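Local atomic coordinates of outer surface protein (Bacillus cereus ATCC 14579, PDB entry 1X7F), a protein that is uncharacterized but probably acts as a 6-phospho-N-acetylmuramidase, hydrolysing a phosphorylated disaccharide derived from the bacterial cell wall. Residues N146-I151 and G169-Y174; Y185-S190 and T241-D246. All coordinates share one frame; numbering follows the deposited sequence.

In the fold
Both contacts lie in the N-terminal beta/alpha barrel and follow one another along the chain. Strand 142-146 ends at the first segment of interaction 1; the chain then passes through helix 153-157 and returns along strand 167-170, where 169-174 closes a short loop at the C-terminal ends of these two neighbouring parallel strands. Only after this loop has closed does helix 183-195 begin, and interaction 2 joins it to residues 241-246, which lead from helix 231-240 into strand 246-249. The loop so closed contains strand 201-204 and helix 231-240 between its ends. The two contacts neither nest nor cross, but they touch: Tyr185 OH of the helix meets Ser148 O at 2.7 Å, a probable hydrogen bond.

Interaction 1 (N146-I151 and G169-Y174); sequences NVSNDI and GCHNFY
Val147 lies over one face of the His171 imidazole, while Ser148 reaches the edge of the same ring. The valine CB sits 3.8 Å from the centroid of the His171 ring, 7° off the normal, a CH-pi contact almost straight above the centre. Its two methyls then diverge: CG1 leans toward His171 NE2, and CG2, which chi1 of -172° places beside the backbone N, lies 3.5 Å from Gly169 C, against a strand residue that has no side chain. On the other face of the imidazole Phe186 stacks, so the ring is held between an aliphatic and an aromatic group.

Near the ring plane, Ser148 OG is 2.8 Å from His171 ND1 in a hydrogen bond, and the same oxygen accepts from Asn172 N, also at 2.8 Å. Two successive residues of 169-174 are thereby joined to one hydroxyl. Tyr174 OH comes to 3.7 Å of Ser148 CB. The serine is set in place by an Asx turn in which Asn146 OD1 accepts from Ser148 N at 2.9 Å, the donor standing above the carbonyl plane. The amide planes of Asn146 and Asn172 stand 76° apart, with Asn146 ND2 bonded to Asp123 O.

Along the backbone, the parallel pairing of strands 142-146 and 167-170, at their C-terminal ends, finishes with Val147 N donating to Cys170 O at 3.2 Å; that oxygen also receives Arg121 NH2. In beta/alpha barrels this end of the sheet carries the active site. Because Ser190 OG of helix 183-195 binds NE2, both imidazole nitrogens are engaged; together with the packing on both faces, this fixes the tilt and rotation of His171 and satisfies both nitrogens of the buried ring.

Interaction 2 (Y185-S190 and T241-D246); sequences YFIRCS and TGLIDD
Phe186 and Ile244 form the buried side of a helix-to-loop contact in the beta/alpha barrel, where helix 183-195 packs on the turn that leads from helix 231-240 into strand 246-249. Phe186 CZ meets Ile244 CG1 at 3.8 Å. With CG anti to the backbone N (chi1 163°), the phenylalanine reaches out across to 241-246, its ring edge toward the methyl CG2 of Thr241. Ser190 fits beside this pair: its CB is 3.8 Å from Leu243 CB, and its OG touches Ile244 CD1.

The partly exposed side is wholly aliphatic and also close-packed where Ile187 and Leu243 cross at about a right angle: Leu243 CD1 lies against two ends of Ile187, CG2 and, at 3.7 Å, CD1. The fit slackens at Thr241, whose CG2 the Ile187 CD1 methyl approaches only to 4.1 Å. An ST turn shapes the loop here, Leu243 N donating to Thr241 OG1, which is also bonded to Leu238 O. Gly242, the first residue after the helix to leave helical phi/psi, lies within this turn with the positive phi that favours glycine.

No direct hydrogen bond joins the segments; at this looser margin a water bridges them, donating to Ser190 O and, at 2.7 Å, to Leu243 O. Within the helix, Phe186 O is gripped from opposite faces of its carbonyl plane, by Ser190 N at 3.0 Å and by Ser190 OG at 2.7 Å.

Interaction 1 (N146-I151 and G169-Y174)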
ATOM      1  N   ASN A 146      -8.782 -11.373  10.972  1.00 33.55           N
ATOM      2  CA  ASN A 146      -8.754 -11.541   9.528  1.00 34.63           C
ATOM      3  C   ASN A 146      -9.745 -10.568   8.892  1.00 34.46           C
ATOM      4  O   ASN A 146     -10.949 -10.664   9.122  1.00 35.09           O
ATOM      5  CB  ASN A 146      -9.117 -12.998   9.167  1.00 33.83           C
ATOM      6  CG  ASN A 146      -8.761 -13.366   7.723  1.00 35.57           C
ATOM      7  OD1 ASN A 146      -8.573 -12.502   6.854  1.00 36.71           O
ATOM      8  ND2 ASN A 146      -8.649 -14.653   7.474  1.00 34.48           N
ATOM      9  N   VAL A 147      -9.239  -9.636   8.094  1.00 35.33           N
ATOM     10  CA  VAL A 147     -10.101  -8.679   7.375  1.00 35.63           C
ATOM     11  C   VAL A 147     -10.811  -9.343   6.186  1.00 36.54           C
ATOM     12  O   VAL A 147     -11.914  -8.927   5.812  1.00 35.90           O
ATOM     13  CB  VAL A 147      -9.315  -7.422   6.930  1.00 34.81           C
ATOM     14  CG1 VAL A 147     -10.240  -6.354   6.351  1.00 34.00           C
ATOM     15  CG2 VAL A 147      -8.593  -6.829   8.115  1.00 36.39           C
ATOM     16  N   SER A 148     -10.200 -10.407   5.646  1.00 36.81           N
ATOM     17  CA  SER A 148     -10.608 -10.998   4.373  1.00 38.10           C
ATOM     18  C   SER A 148     -11.945 -11.754   4.327  1.00 39.10           C
ATOM     19  O   SER A 148     -12.286 -12.316   3.293  1.00 40.48           O
ATOM     20  CB  SER A 148      -9.485 -11.877   3.806  1.00 38.27           C
ATOM     21  OG  SER A 148      -8.274 -11.150   3.695  1.00 36.79           O
ATOM     22  N   ASN A 149     -12.685 -11.763   5.433  0.50 39.44           N
ATOM     23  CA  ASN A 149     -14.007 -12.375   5.477  0.50 39.71           C
ATOM     24  C   ASN A 149     -15.069 -11.279   5.562  0.50 40.76           C
ATOM     25  O   ASN A 149     -15.145 -10.545   6.550  0.50 40.81           O
ATOM     26  CB  ASN A 149     -14.117 -13.338   6.666  0.50 39.13           C
ATOM     27  CG  ASN A 149     -15.188 -14.417   6.470  0.50 38.02           C
ATOM     28  OD1 ASN A 149     -15.935 -14.423   5.487  0.50 33.91           O
ATOM     29  ND2 ASN A 149     -15.254 -15.345   7.418  0.50 36.84           N
ATOM     30  N   ASP A 150     -15.878 -11.175   4.509  1.00 41.53           N
ATOM     31  CA  ASP A 150     -16.856 -10.091   4.367  1.00 41.98           C
ATOM     32  C   ASP A 150     -18.170 -10.386   5.085  1.00 41.81           C
ATOM     33  O   ASP A 150     -19.228 -10.524   4.466  1.00 41.93           O
ATOM     34  CB  ASP A 150     -17.078  -9.783   2.877  1.00 42.53           C
ATOM     35  CG  ASP A 150     -18.095  -8.668   2.634  1.00 43.17           C
ATOM     36  OD1 ASP A 150     -18.166  -7.698   3.431  1.00 43.35           O
ATOM     37  OD2 ASP A 150     -18.865  -8.694   1.651  1.00 43.75           O
ATOM     38  N   ILE A 151     -18.086 -10.467   6.406  1.00 41.93           N
ATOM     39  CA  ILE A 151     -19.239 -10.721   7.253  1.00 41.61           C
ATOM     40  C   ILE A 151     -19.240  -9.748   8.434  1.00 42.12           C
ATOM     41  O   ILE A 151     -18.220  -9.095   8.708  1.00 42.11           O
ATOM     42  CB  ILE A 151     -19.242 -12.184   7.748  1.00 41.59           C
ATOM     43  CG1 ILE A 151     -17.870 -12.561   8.317  1.00 41.74           C
ATOM     44  CG2 ILE A 151     -19.650 -13.128   6.616  1.00 41.70           C
ATOM     45  CD1 ILE A 151     -17.903 -13.667   9.359  1.00 43.26           C
ATOM     46  N   GLY A 169      -6.487  -5.440  12.412  1.00 34.45           N
ATOM     47  CA  GLY A 169      -6.908  -6.317  11.350  1.00 34.64           C
ATOM     48  C   GLY A 169      -5.866  -6.463  10.256  1.00 35.54           C
ATOM     49  O   GLY A 169      -5.197  -5.492   9.882  1.00 36.00           O
ATOM     50  N   CYS A 170      -5.727  -7.679   9.736  1.00 34.71           N
ATOM     51  CA  CYS A 170      -4.889  -7.894   8.569  1.00 34.49           C
ATOM     52  C   CYS A 170      -5.542  -8.891   7.628  1.00 33.99           C
ATOM     53  O   CYS A 170      -6.060  -9.921   8.053  1.00 34.08           O
ATOM     54  CB  CYS A 170      -3.482  -8.350   8.968  1.00 33.31           C
ATOM     55  SG  CYS A 170      -2.329  -8.527   7.596  1.00 36.59           S
ATOM     56  N   HIS A 171      -5.512  -8.558   6.344  1.00 33.91           N
ATOM     57  CA  HIS A 171      -5.974  -9.438   5.288  1.00 33.40           C
ATOM     58  C   HIS A 171      -5.121 -10.694   5.185  1.00 33.75           C
ATOM     59  O   HIS A 171      -3.992 -10.709   5.690  1.00 33.70           O
ATOM     60  CB  HIS A 171      -5.885  -8.706   3.969  1.00 33.00           C
ATOM     61  CG  HIS A 171      -7.075  -7.863   3.659  1.00 31.95           C
ATOM     62  ND1 HIS A 171      -8.221  -8.377   3.088  1.00 30.70           N
ATOM     63  CD2 HIS A 171      -7.278  -6.531   3.785  1.00 30.98           C
ATOM     64  CE1 HIS A 171      -9.091  -7.401   2.899  1.00 30.59           C
ATOM     65  NE2 HIS A 171      -8.545  -6.273   3.323  1.00 33.45           N
ATOM     66  N   ASN A 172      -5.658 -11.734   4.528  1.00 33.52           N
ATOM     67  CA  ASN A 172      -4.870 -12.906   4.134  1.00 33.79           C
ATOM     68  C   ASN A 172      -3.988 -12.561   2.942  1.00 34.20           C
ATOM     69  O   ASN A 172      -4.211 -11.560   2.254  1.00 33.48           O
ATOM     70  CB  ASN A 172      -5.758 -14.078   3.717  1.00 33.40           C
ATOM     71  CG  ASN A 172      -6.316 -14.860   4.884  1.00 35.76           C
ATOM     72  OD1 ASN A 172      -5.660 -15.065   5.906  1.00 36.48           O
ATOM     73  ND2 ASN A 172      -7.545 -15.338   4.719  1.00 40.17           N
ATOM     74  N   PHE A 173      -2.985 -13.395   2.687  1.00 34.53           N
ATOM     75  CA  PHE A 173      -2.317 -13.355   1.398  1.00 34.99           C
ATOM     76  C   PHE A 173      -2.637 -14.672   0.714  1.00 34.60           C
ATOM     77  O   PHE A 173      -3.178 -15.576   1.358  1.00 33.05           O
ATOM     78  CB  PHE A 173      -0.804 -13.060   1.493  1.00 34.25           C
ATOM     79  CG  PHE A 173      -0.016 -14.026   2.360  1.00 35.17           C
ATOM     80  CD1 PHE A 173      -0.041 -15.396   2.127  1.00 31.14           C
ATOM     81  CD2 PHE A 173       0.831 -13.530   3.364  1.00 35.58           C
ATOM     82  CE1 PHE A 173       0.703 -16.277   2.896  1.00 33.31           C
ATOM     83  CE2 PHE A 173       1.589 -14.391   4.148  1.00 35.21           C
ATOM     84  CZ  PHE A 173       1.520 -15.780   3.922  1.00 37.41           C
ATOM     85  N   TYR A 174      -2.321 -14.769  -0.583  1.00 34.51           N
ATOM     86  CA  TYR A 174      -2.772 -15.908  -1.407  1.00 33.87           C
ATOM     87  C   TYR A 174      -1.645 -16.474  -2.270  1.00 34.43           C
ATOM     88  O   TYR A 174      -1.299 -15.889  -3.311  1.00 35.34           O
ATOM     89  CB  TYR A 174      -4.009 -15.501  -2.232  1.00 33.02           C
ATOM     90  CG  TYR A 174      -5.160 -15.173  -1.322  1.00 31.79           C
ATOM     91  CD1 TYR A 174      -5.337 -13.874  -0.826  1.00 31.94           C
ATOM     92  CD2 TYR A 174      -6.039 -16.182  -0.889  1.00 32.20           C
ATOM     93  CE1 TYR A 174      -6.380 -13.583   0.074  1.00 30.23           C
ATOM     94  CE2 TYR A 174      -7.088 -15.900  -0.007  1.00 29.04           C
ATOM     95  CZ  TYR A 174      -7.241 -14.604   0.470  1.00 30.69           C
ATOM     96  OH  TYR A 174      -8.270 -14.327   1.345  1.00 32.98           O
TER

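Interaction 2 (Y185-S190 and T241-D246)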
ATOM      1  N   TYR A 185     -14.686  -6.898  -3.649  1.00 35.81           N
ATOM      2  CA  TYR A 185     -14.780  -7.678  -2.416  1.00 35.69           C
ATOM      3  C   TYR A 185     -13.789  -7.154  -1.369  1.00 35.30           C
ATOM      4  O   TYR A 185     -14.147  -6.960  -0.204  1.00 35.60           O
ATOM      5  CB  TYR A 185     -14.579  -9.185  -2.692  1.00 35.08           C
ATOM      6  CG  TYR A 185     -14.601 -10.061  -1.454  1.00 34.88           C
ATOM      7  CD1 TYR A 185     -15.809 -10.498  -0.907  1.00 33.86           C
ATOM      8  CD2 TYR A 185     -13.411 -10.454  -0.827  1.00 33.53           C
ATOM      9  CE1 TYR A 185     -15.839 -11.298   0.222  1.00 32.57           C
ATOM     10  CE2 TYR A 185     -13.428 -11.254   0.316  1.00 32.54           C
ATOM     11  CZ  TYR A 185     -14.644 -11.662   0.838  1.00 34.19           C
ATOM     12  OH  TYR A 185     -14.678 -12.450   1.966  1.00 34.13           O
ATOM     13  N   PHE A 186     -12.547  -6.931  -1.803  1.00 34.88           N
ATOM     14  CA  PHE A 186     -11.467  -6.414  -0.959  1.00 33.68           C
ATOM     15  C   PHE A 186     -11.820  -5.080  -0.292  1.00 34.26           C
ATOM     16  O   PHE A 186     -11.479  -4.845   0.875  1.00 34.31           O
ATOM     17  CB  PHE A 186     -10.197  -6.276  -1.805  1.00 33.36           C
ATOM     18  CG  PHE A 186      -9.140  -5.385  -1.200  1.00 33.38           C
ATOM     19  CD1 PHE A 186      -8.195  -5.905  -0.315  1.00 32.53           C
ATOM     20  CD2 PHE A 186      -9.087  -4.034  -1.515  1.00 35.46           C
ATOM     21  CE1 PHE A 186      -7.226  -5.097   0.242  1.00 32.14           C
ATOM     22  CE2 PHE A 186      -8.107  -3.211  -0.956  1.00 35.26           C
ATOM     23  CZ  PHE A 186      -7.178  -3.750  -0.078  1.00 35.08           C
ATOM     24  N   ILE A 187     -12.492  -4.210  -1.045  1.00 34.38           N
ATOM     25  CA  ILE A 187     -12.953  -2.921  -0.541  1.00 33.78           C
ATOM     26  C   ILE A 187     -14.063  -3.077   0.503  1.00 33.88           C
ATOM     27  O   ILE A 187     -13.985  -2.472   1.569  1.00 34.76           O
ATOM     28  CB  ILE A 187     -13.383  -2.005  -1.725  1.00 34.09           C
ATOM     29  CG1 ILE A 187     -12.173  -1.634  -2.616  1.00 33.63           C
ATOM     30  CG2 ILE A 187     -14.165  -0.771  -1.233  1.00 33.10           C
ATOM     31  CD1 ILE A 187     -11.120  -0.684  -1.992  1.00 33.96           C
ATOM     32  N   ARG A 188     -15.091  -3.873   0.205  1.00 33.61           N
ATOM     33  CA  ARG A 188     -16.149  -4.156   1.189  1.00 35.02           C
ATOM     34  C   ARG A 188     -15.554  -4.622   2.526  1.00 35.08           C
ATOM     35  O   ARG A 188     -15.917  -4.099   3.579  1.00 36.12           O
ATOM     36  CB  ARG A 188     -17.169  -5.195   0.672  1.00 34.14           C
ATOM     37  CG  ARG A 188     -18.130  -4.674  -0.399  1.00 35.38           C
ATOM     38  CD  ARG A 188     -19.359  -5.566  -0.685  1.00 35.58           C
ATOM     39  NE  ARG A 188     -19.021  -6.975  -0.904  1.00 40.96           N
ATOM     40  CZ  ARG A 188     -18.678  -7.519  -2.081  1.00 44.35           C
ATOM     41  NH1 ARG A 188     -18.623  -6.787  -3.191  1.00 45.51           N
ATOM     42  NH2 ARG A 188     -18.399  -8.816  -2.151  1.00 44.35           N
ATOM     43  N   CYS A 189     -14.642  -5.594   2.462  1.00 35.19           N
ATOM     44  CA  CYS A 189     -13.945  -6.124   3.638  1.00 35.14           C
ATOM     45  C   CYS A 189     -13.217  -5.039   4.414  1.00 34.73           C
ATOM     46  O   CYS A 189     -13.386  -4.918   5.625  1.00 34.03           O
ATOM     47  CB  CYS A 189     -12.920  -7.189   3.234  1.00 35.57           C
ATOM     48  SG  CYS A 189     -13.589  -8.760   2.667  1.00 35.34           S
ATOM     49  N   SER A 190     -12.393  -4.272   3.707  1.00 34.88           N
ATOM     50  CA  SER A 190     -11.612  -3.193   4.312  1.00 35.18           C
ATOM     51  C   SER A 190     -12.469  -2.052   4.886  1.00 35.66           C
ATOM     52  O   SER A 190     -12.090  -1.444   5.885  1.00 36.15           O
ATOM     53  CB  SER A 190     -10.594  -2.649   3.308  1.00 34.84           C
ATOM     54  OG  SER A 190      -9.842  -3.697   2.739  1.00 31.64           O
ATOM     55  N   THR A 241      -6.295   3.588  -1.742  1.00 34.98           N
ATOM     56  CA  THR A 241      -7.702   3.227  -1.472  1.00 34.72           C
ATOM     57  C   THR A 241      -8.257   4.049  -0.297  1.00 35.17           C
ATOM     58  O   THR A 241      -9.461   4.263  -0.192  1.00 35.57           O
ATOM     59  CB  THR A 241      -7.882   1.705  -1.186  1.00 34.32           C
ATOM     60  OG1 THR A 241      -7.124   1.338  -0.028  1.00 35.57           O
ATOM     61  CG2 THR A 241      -7.319   0.813  -2.325  1.00 31.76           C
ATOM     62  N   GLY A 242      -7.365   4.539   0.561  1.00 35.51           N
ATOM     63  CA  GLY A 242      -7.756   5.148   1.835  1.00 35.88           C
ATOM     64  C   GLY A 242      -8.235   4.154   2.891  1.00 36.59           C
ATOM     65  O   GLY A 242      -8.699   4.558   3.954  1.00 37.12           O
ATOM     66  N   LEU A 243      -8.129   2.854   2.611  1.00 36.80           N
ATOM     67  CA  LEU A 243      -8.720   1.846   3.497  1.00 37.61           C
ATOM     68  C   LEU A 243      -7.690   0.946   4.181  1.00 37.82           C
ATOM     69  O   LEU A 243      -8.053   0.072   4.970  1.00 39.07           O
ATOM     70  CB  LEU A 243      -9.753   0.992   2.736  1.00 37.26           C
ATOM     71  CG  LEU A 243     -10.984   1.693   2.129  1.00 37.40           C
ATOM     72  CD1 LEU A 243     -11.869   0.676   1.417  1.00 34.06           C
ATOM     73  CD2 LEU A 243     -11.804   2.503   3.158  1.00 32.46           C
ATOM     74  N   ILE A 244      -6.415   1.154   3.865  1.00 37.38           N
ATOM     75  CA  ILE A 244      -5.339   0.312   4.366  1.00 37.28           C
ATOM     76  C   ILE A 244      -4.321   1.216   5.018  1.00 37.88           C
ATOM     77  O   ILE A 244      -3.894   2.201   4.418  1.00 38.91           O
ATOM     78  CB  ILE A 244      -4.699  -0.557   3.219  1.00 37.93           C
ATOM     79  CG1 ILE A 244      -5.726  -1.525   2.596  1.00 37.08           C
ATOM     80  CG2 ILE A 244      -3.465  -1.345   3.715  1.00 36.64           C
ATOM     81  CD1 ILE A 244      -6.272  -2.639   3.576  1.00 35.25           C
ATOM     82  N   ASP A 245      -3.963   0.892   6.257  1.00 37.09           N
ATOM     83  CA  ASP A 245      -2.949   1.634   6.995  1.00 37.09           C
ATOM     84  C   ASP A 245      -1.553   1.055   6.799  1.00 36.36           C
ATOM     85  O   ASP A 245      -0.623   1.787   6.479  1.00 35.70           O
ATOM     86  CB  ASP A 245      -3.298   1.674   8.490  1.00 36.71           C
ATOM     87  CG  ASP A 245      -4.716   2.131   8.731  1.00 38.60           C
ATOM     88  OD1 ASP A 245      -5.114   3.177   8.171  1.00 40.52           O
ATOM     89  OD2 ASP A 245      -5.517   1.508   9.448  1.00 40.94           O
ATOM     90  N   ASP A 246      -1.415  -0.256   6.991  1.00 35.44           N
ATOM     91  CA  ASP A 246      -0.101  -0.900   6.974  1.00 35.28           C
ATOM     92  C   ASP A 246       0.101  -1.782   5.743  1.00 35.50           C
ATOM     93  O   ASP A 246      -0.787  -2.545   5.359  1.00 35.96           O
ATOM     94  CB  ASP A 246       0.124  -1.701   8.276  1.00 34.70           C
ATOM     95  CG  ASP A 246       0.122  -0.818   9.519  1.00 35.11           C
ATOM     96  OD1 ASP A 246       0.035   0.427   9.378  1.00 37.91           O
ATOM     97  OD2 ASP A 246       0.217  -1.260  10.684  1.00 34.75           O
TER
HETATM   98  O   HOH W   1      -9.763  -0.987   6.700  0.50 29.07           O